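Local coordinates for fosfomycin resistance protein FosX (Mesorhizobium loti, PDB 1R9C) that catalyses the manganese-dependent hydration of the antibiotic fosfomycin, which confers resistance to the drug, and works as a homodimer, at residues S6-I11 with G50-A55; R17-L22 with V54-G59. All blocks are in the same frame, centred on the assembly; numbering follows the deposited sequence.

Contact 1 (S6-I11 with G50-A55); sequences SHMTFI and GDIWVA. With MN (manganese (II) ion), chain D.
Ser-6 and Trp-53 open a parallel strand pair in the first beta-alpha-beta-beta-beta module of this vicinal oxygen chelate (VOC) fold, and the pairing shows how a sheet positions a metal ligand. The Ser-6 carbonyl lies close to the indole, and water 1 links Ser-6 O to Trp-53 N. His-7 sets its CB over one face of the indole, 3.8 Å from the centroid of the five-membered ring. Its imidazole lies obliquely beside the six-membered ring, with the planes 47° apart; ND1 donates to Ser-6 OG at 2.9 Å, which should fix the ring's rotation while NE2 binds manganese at 2.1 Å. Three waters also bind the ion, and His-69 and Glu-118 of the second subunit complete the site. Met-8 is bonded at both ends of its backbone, N to Trp-53 O and O to Ala-55 N, while on the other face its chain bends at the last torsion (chi3 69°), bringing CE to Ile-52 CG2. Thr-9 returns to the metal side, where OG1 packs on Ala-55 CB and hydrogen-bonds water 2, a metal ligand, making it a second-shell residue. Phe-10 N donates to Ala-55 O at 2.9 Å, and its ring takes Val-54 CG1 at the edge, 3.8 Å from CD1.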
loop_
_atom_site.group_PDB
_atom_site.type_symbol
_atom_site.label_atom_id
_atom_site.label_comp_id
_atom_site.label_asym_id
_atom_site.label_seq_id
_atom_site.Cartn_x
_atom_site.Cartn_y
_atom_site.Cartn_z
ATOM N N SER A 6 0.004 8.186 -4.131
ATOM C CA SER A 6 -0.836 9.164 -3.444
ATOM C C SER A 6 -0.917 8.801 -1.961
ATOM O O SER A 6 -0.471 9.571 -1.085
ATOM C CB SER A 6 -2.236 9.209 -4.077
ATOM O OG SER A 6 -3.130 10.027 -3.320
ATOM N N HIS A 7 -1.496 7.637 -1.669
ATOM C CA HIS A 7 -1.663 7.204 -0.286
ATOM C C HIS A 7 -1.833 5.682 -0.198
ATOM O O HIS A 7 -2.058 5.027 -1.225
ATOM C CB HIS A 7 -2.856 7.938 0.395
ATOM C CG HIS A 7 -4.200 7.760 -0.277
ATOM N ND1 HIS A 7 -4.637 8.588 -1.288
ATOM C CD2 HIS A 7 -5.244 6.929 -0.004
ATOM C CE1 HIS A 7 -5.870 8.244 -1.639
ATOM N NE2 HIS A 7 -6.274 7.248 -0.866
ATOM N N MET A 8 -1.649 5.133 1.002
ATOM C CA MET A 8 -2.104 3.791 1.294
ATOM C C MET A 8 -3.115 3.855 2.440
ATOM O O MET A 8 -2.948 4.616 3.396
ATOM C CB MET A 8 -0.916 2.876 1.631
ATOM C CG MET A 8 -0.123 3.369 2.848
ATOM S SD MET A 8 1.381 2.397 3.213
ATOM C CE MET A 8 2.408 2.850 1.803
ATOM N N THR A 9 -4.190 3.072 2.325
ATOM C CA THR A 9 -5.269 3.123 3.296
ATOM C C THR A 9 -5.476 1.759 3.912
ATOM O O THR A 9 -5.663 0.777 3.192
ATOM C CB THR A 9 -6.570 3.612 2.621
ATOM O OG1 THR A 9 -6.448 5.011 2.370
ATOM C CG2 THR A 9 -7.746 3.535 3.595
ATOM N N PHE A 10 -5.473 1.724 5.247
ATOM C CA PHE A 10 -5.772 0.518 6.033
ATOM C C PHE A 10 -7.007 0.677 6.911
ATOM O O PHE A 10 -7.155 1.686 7.592
ATOM C CB PHE A 10 -4.566 0.186 6.936
ATOM C CG PHE A 10 -3.259 0.115 6.165
ATOM C CD1 PHE A 10 -2.331 1.150 6.240
ATOM C CD2 PHE A 10 -3.024 -0.951 5.302
ATOM C CE1 PHE A 10 -1.137 1.111 5.497
ATOM C CE2 PHE A 10 -1.843 -0.999 4.553
ATOM C CZ PHE A 10 -0.914 0.028 4.639
ATOM N N ILE A 11 -7.853 -0.350 6.922
ATOM C CA ILE A 11 -9.012 -0.424 7.801
ATOM C C ILE A 11 -8.576 -1.245 9.028
ATOM O O ILE A 11 -7.910 -2.266 8.889
ATOM C CB ILE A 11 -10.145 -1.139 7.068
ATOM C CG1 ILE A 11 -10.264 -0.594 5.629
ATOM C CG2 ILE A 11 -11.459 -1.187 7.948
ATOM C CD1 ILE A 11 -11.370 0.377 5.389
ATOM N N GLY A 50 7.606 10.378 6.581
ATOM C CA GLY A 50 8.364 11.170 5.631
ATOM C C GLY A 50 7.352 11.905 4.752
ATOM O O GLY A 50 6.547 12.709 5.234
ATOM N N ASP A 51 7.356 11.597 3.466
ATOM C CA ASP A 51 6.357 12.179 2.574
ATOM C C ASP A 51 5.276 11.141 2.183
ATOM O O ASP A 51 4.474 11.393 1.285
ATOM C CB ASP A 51 7.060 12.682 1.317
ATOM C CG ASP A 51 7.796 11.575 0.605
ATOM O OD1 ASP A 51 7.593 10.401 0.971
ATOM O OD2 ASP A 51 8.574 11.759 -0.351
ATOM N N ILE A 52 5.237 10.002 2.854
ATOM C CA ILE A 52 4.230 8.986 2.518
ATOM C C ILE A 52 2.952 9.198 3.334
ATOM O O ILE A 52 2.985 9.239 4.558
ATOM C CB ILE A 52 4.807 7.580 2.743
ATOM C CG1 ILE A 52 6.021 7.366 1.859
ATOM C CG2 ILE A 52 3.734 6.462 2.495
ATOM C CD1 ILE A 52 6.907 6.227 2.365
ATOM N N TRP A 53 1.827 9.338 2.631
ATOM C CA TRP A 53 0.515 9.494 3.250
ATOM C C TRP A 53 -0.075 8.120 3.537
ATOM O O TRP A 53 -0.286 7.327 2.603
ATOM C CB TRP A 53 -0.351 10.249 2.259
ATOM C CG TRP A 53 -1.769 10.579 2.621
ATOM C CD1 TRP A 53 -2.411 10.426 3.820
ATOM C CD2 TRP A 53 -2.720 11.163 1.733
ATOM N NE1 TRP A 53 -3.711 10.863 3.716
ATOM C CE2 TRP A 53 -3.924 11.336 2.452
ATOM C CE3 TRP A 53 -2.673 11.565 0.391
ATOM C CZ2 TRP A 53 -5.072 11.901 1.874
ATOM C CZ3 TRP A 53 -3.812 12.141 -0.180
ATOM C CH2 TRP A 53 -4.990 12.293 0.560
ATOM N N VAL A 54 -0.312 7.847 4.820
ATOM C CA VAL A 54 -1.036 6.678 5.250
ATOM C C VAL A 54 -2.349 7.134 5.850
ATOM O O VAL A 54 -2.365 8.023 6.714
ATOM C CB VAL A 54 -0.267 5.913 6.373
ATOM C CG1 VAL A 54 -1.103 4.716 6.884
ATOM C CG2 VAL A 54 1.078 5.512 5.868
ATOM N N ALA A 55 -3.439 6.522 5.418
ATOM C CA ALA A 55 -4.752 6.795 6.007
ATOM C C ALA A 55 -5.232 5.541 6.723
ATOM O O ALA A 55 -5.104 4.443 6.197
ATOM C CB ALA A 55 -5.761 7.195 4.921
HETATM MN MN MN D . -8.200 6.509 -0.946
HETATM O O HOH W 1 1.943 9.255 -0.280
HETATM O O HOH W 2 -8.404 6.730 1.353
HETATM O O HOH W 3 -9.070 8.627 -1.579
HETATM O O HOH W 4 -10.668 6.283 -0.727
#

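Contact 2 (R17-L22 with V54-G59)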
loop_
_atom_site.group_PDB
_atom_site.type_symbol
_atom_site.label_atom_id
_atom_site.label_comp_id
_atom_site.label_asym_id
_atom_site.label_seq_id
_atom_site.Cartn_x
_atom_site.Cartn_y
_atom_site.Cartn_z
ATOM N N ARG A 17 -4.783 2.035 18.867
ATOM C CA ARG A 17 -3.668 1.084 18.837
ATOM C C ARG A 17 -2.907 1.196 17.522
ATOM O O ARG A 17 -1.680 1.157 17.519
ATOM C CB ARG A 17 -4.182 -0.337 19.028
ATOM C CG ARG A 17 -3.113 -1.390 19.207
ATOM C CD ARG A 17 -2.155 -1.158 20.357
ATOM N NE ARG A 17 -0.960 -1.983 20.228
ATOM C CZ ARG A 17 0.196 -1.728 20.850
ATOM N NH1 ARG A 17 0.335 -0.662 21.649
ATOM N NH2 ARG A 17 1.212 -2.543 20.683
ATOM N N MET A 18 -3.629 1.324 16.404
ATOM C CA MET A 18 -2.956 1.459 15.105
ATOM C C MET A 18 -2.081 2.727 15.092
ATOM O O MET A 18 -0.991 2.701 14.541
ATOM C CB MET A 18 -3.963 1.470 13.953
ATOM C CG MET A 18 -3.308 1.551 12.565
ATOM S SD MET A 18 -2.219 0.134 12.226
ATOM C CE MET A 18 -2.161 0.267 10.423
ATOM N N THR A 19 -2.569 3.818 15.688
ATOM C CA THR A 19 -1.808 5.054 15.834
ATOM C C THR A 19 -0.463 4.734 16.524
ATOM O O THR A 19 0.611 5.168 16.068
ATOM C CB THR A 19 -2.630 6.086 16.665
ATOM O OG1 THR A 19 -3.775 6.517 15.906
ATOM C CG2 THR A 19 -1.834 7.359 16.924
ATOM N N ARG A 20 -0.534 3.961 17.620
ATOM C CA ARG A 20 0.658 3.655 18.406
ATOM C C ARG A 20 1.637 2.796 17.597
ATOM O O ARG A 20 2.844 3.023 17.636
ATOM C CB ARG A 20 0.295 3.052 19.768
ATOM C CG ARG A 20 -0.628 3.976 20.619
ATOM C CD ARG A 20 -0.202 5.497 20.705
ATOM N NE ARG A 20 -1.151 6.329 21.469
ATOM C CZ ARG A 20 -1.229 7.673 21.405
ATOM N NH1 ARG A 20 -0.410 8.347 20.587
ATOM N NH2 ARG A 20 -2.125 8.348 22.163
ATOM N N ILE A 21 1.108 1.825 16.858
ATOM C CA ILE A 21 1.922 1.042 15.921
ATOM C C ILE A 21 2.626 1.938 14.891
ATOM O O ILE A 21 3.841 1.841 14.726
ATOM C CB ILE A 21 1.069 -0.084 15.241
ATOM C CG1 ILE A 21 0.623 -1.105 16.304
ATOM C CG2 ILE A 21 1.857 -0.739 14.127
ATOM C CD1 ILE A 21 -0.513 -2.064 15.861
ATOM N N LEU A 22 1.884 2.818 14.204
ATOM C CA LEU A 22 2.500 3.601 13.140
ATOM C C LEU A 22 3.518 4.586 13.722
ATOM O O LEU A 22 4.561 4.841 13.115
ATOM C CB LEU A 22 1.429 4.326 12.315
ATOM C CG LEU A 22 0.473 3.460 11.496
ATOM C CD1 LEU A 22 -0.700 4.323 10.988
ATOM C CD2 LEU A 22 1.245 2.845 10.309
ATOM N N VAL A 54 -0.312 7.847 4.820
ATOM C CA VAL A 54 -1.036 6.678 5.250
ATOM C C VAL A 54 -2.349 7.134 5.850
ATOM O O VAL A 54 -2.365 8.023 6.714
ATOM C CB VAL A 54 -0.267 5.913 6.373
ATOM C CG1 VAL A 54 -1.103 4.716 6.884
ATOM C CG2 VAL A 54 1.078 5.512 5.868
ATOM N N ALA A 55 -3.439 6.522 5.418
ATOM C CA ALA A 55 -4.752 6.795 6.007
ATOM C C ALA A 55 -5.232 5.541 6.723
ATOM O O ALA A 55 -5.104 4.443 6.197
ATOM C CB ALA A 55 -5.761 7.195 4.921
ATOM N N ILE A 56 -5.789 5.710 7.926
ATOM C CA ILE A 56 -6.460 4.620 8.596
ATOM C C ILE A 56 -7.901 4.983 8.889
ATOM O O ILE A 56 -8.213 6.149 9.206
ATOM C CB ILE A 56 -5.697 4.148 9.872
ATOM C CG1 ILE A 56 -5.554 5.273 10.928
ATOM C CG2 ILE A 56 -4.302 3.589 9.480
ATOM C CD1 ILE A 56 -4.897 4.810 12.210
ATOM N N MET A 57 -8.776 3.979 8.775
ATOM C CA MET A 57 -10.191 4.145 9.089
ATOM C C MET A 57 -10.647 2.986 9.952
ATOM O O MET A 57 -10.193 1.875 9.766
ATOM C CB MET A 57 -11.055 4.254 7.821
ATOM C CG MET A 57 -10.417 5.022 6.631
ATOM S SD MET A 57 -11.403 4.871 5.076
ATOM C CE MET A 57 -13.135 4.601 5.806
ATOM N N GLN A 58 -11.505 3.259 10.933
ATOM C CA GLN A 58 -11.998 2.201 11.807
ATOM C C GLN A 58 -12.993 1.340 11.045
ATOM O O GLN A 58 -13.903 1.852 10.381
ATOM C CB GLN A 58 -12.627 2.757 13.108
ATOM C CG GLN A 58 -12.867 1.678 14.174
ATOM C CD GLN A 58 -13.666 2.164 15.387
ATOM O OE1 GLN A 58 -13.845 3.363 15.598
ATOM N NE2 GLN A 58 -14.170 1.221 16.167
ATOM N N GLY A 59 -12.801 0.032 11.135
ATOM C CA GLY A 59 -13.657 -0.928 10.467
ATOM C C GLY A 59 -13.238 -2.328 10.869
ATOM O O GLY A 59 -12.673 -2.513 11.943
#
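This is a buried, largely apolar helix-on-sheet contact within the first beta-alpha-beta-beta-beta module of the VOC fold, where helix 15-26 lies against one face of the module's sheet and meets strand 52-58. The short helix and strand segments run nearly antiparallel, at 159°, with axes 10.2 Å apart, a spacing bridged by side chains alone. Met-18 and Leu-22, one helical turn apart, point toward the strand, and Val-54 and Ile-56, alternate residues on the same sheet face, point back. Ile-56 is the shared partner, and its two branches divide the work. With CG1 held between the backbone N and the carbonyl carbon (chi1 61°), its CD1 reaches the base of the Met-18 side chain, 3.9 Å from Met-18 CB. The other branch, CG2, touches both helix residues: it lies 3.8 Å from Met-18 CG and meets Leu-22 CD1 end on at 4.0 Å. That same leucine methyl also faces Val-54 CG1, at 4.1 Å, so one branch of Leu-22 spans both strand residues. Thr-19 adds a marginal touch of OG1 on Ile-56 CD1; the same hydroxyl hydrogen-bonds Leu-15 O and Lys-45 NZ. Phe-47 on the adjoining strand 44-49 continues the apolar layer, touching Thr-19, Leu-22 and Ile-56. The closest approach of the pair is between Met-18 CG and Ile-56 CD1, at 3.6 Å.

In the fold
Both contacts are buried and share strand 52-58, so together they illustrate how one strand can serve two neighbours through different chemistry. Contact 1 joins it edge to edge with strand 5-12, and backbone hydrogen bonds do the joining; contact 2 sets helix 15-26 on the sheet face largely by apolar side chains, with no backbone bonds between them. Alternation along the strand separates the roles: Trp-53 and Ala-55 look to the metal side, Val-54 and Ile-56 to the opposite face, which the helix covers. Contact 1 also reaches the second subunit, whereas contact 2 stays within its chain. The two meet where Phe-10 O probably accepts a hydrogen bond from Met-57 N, extending the ladder.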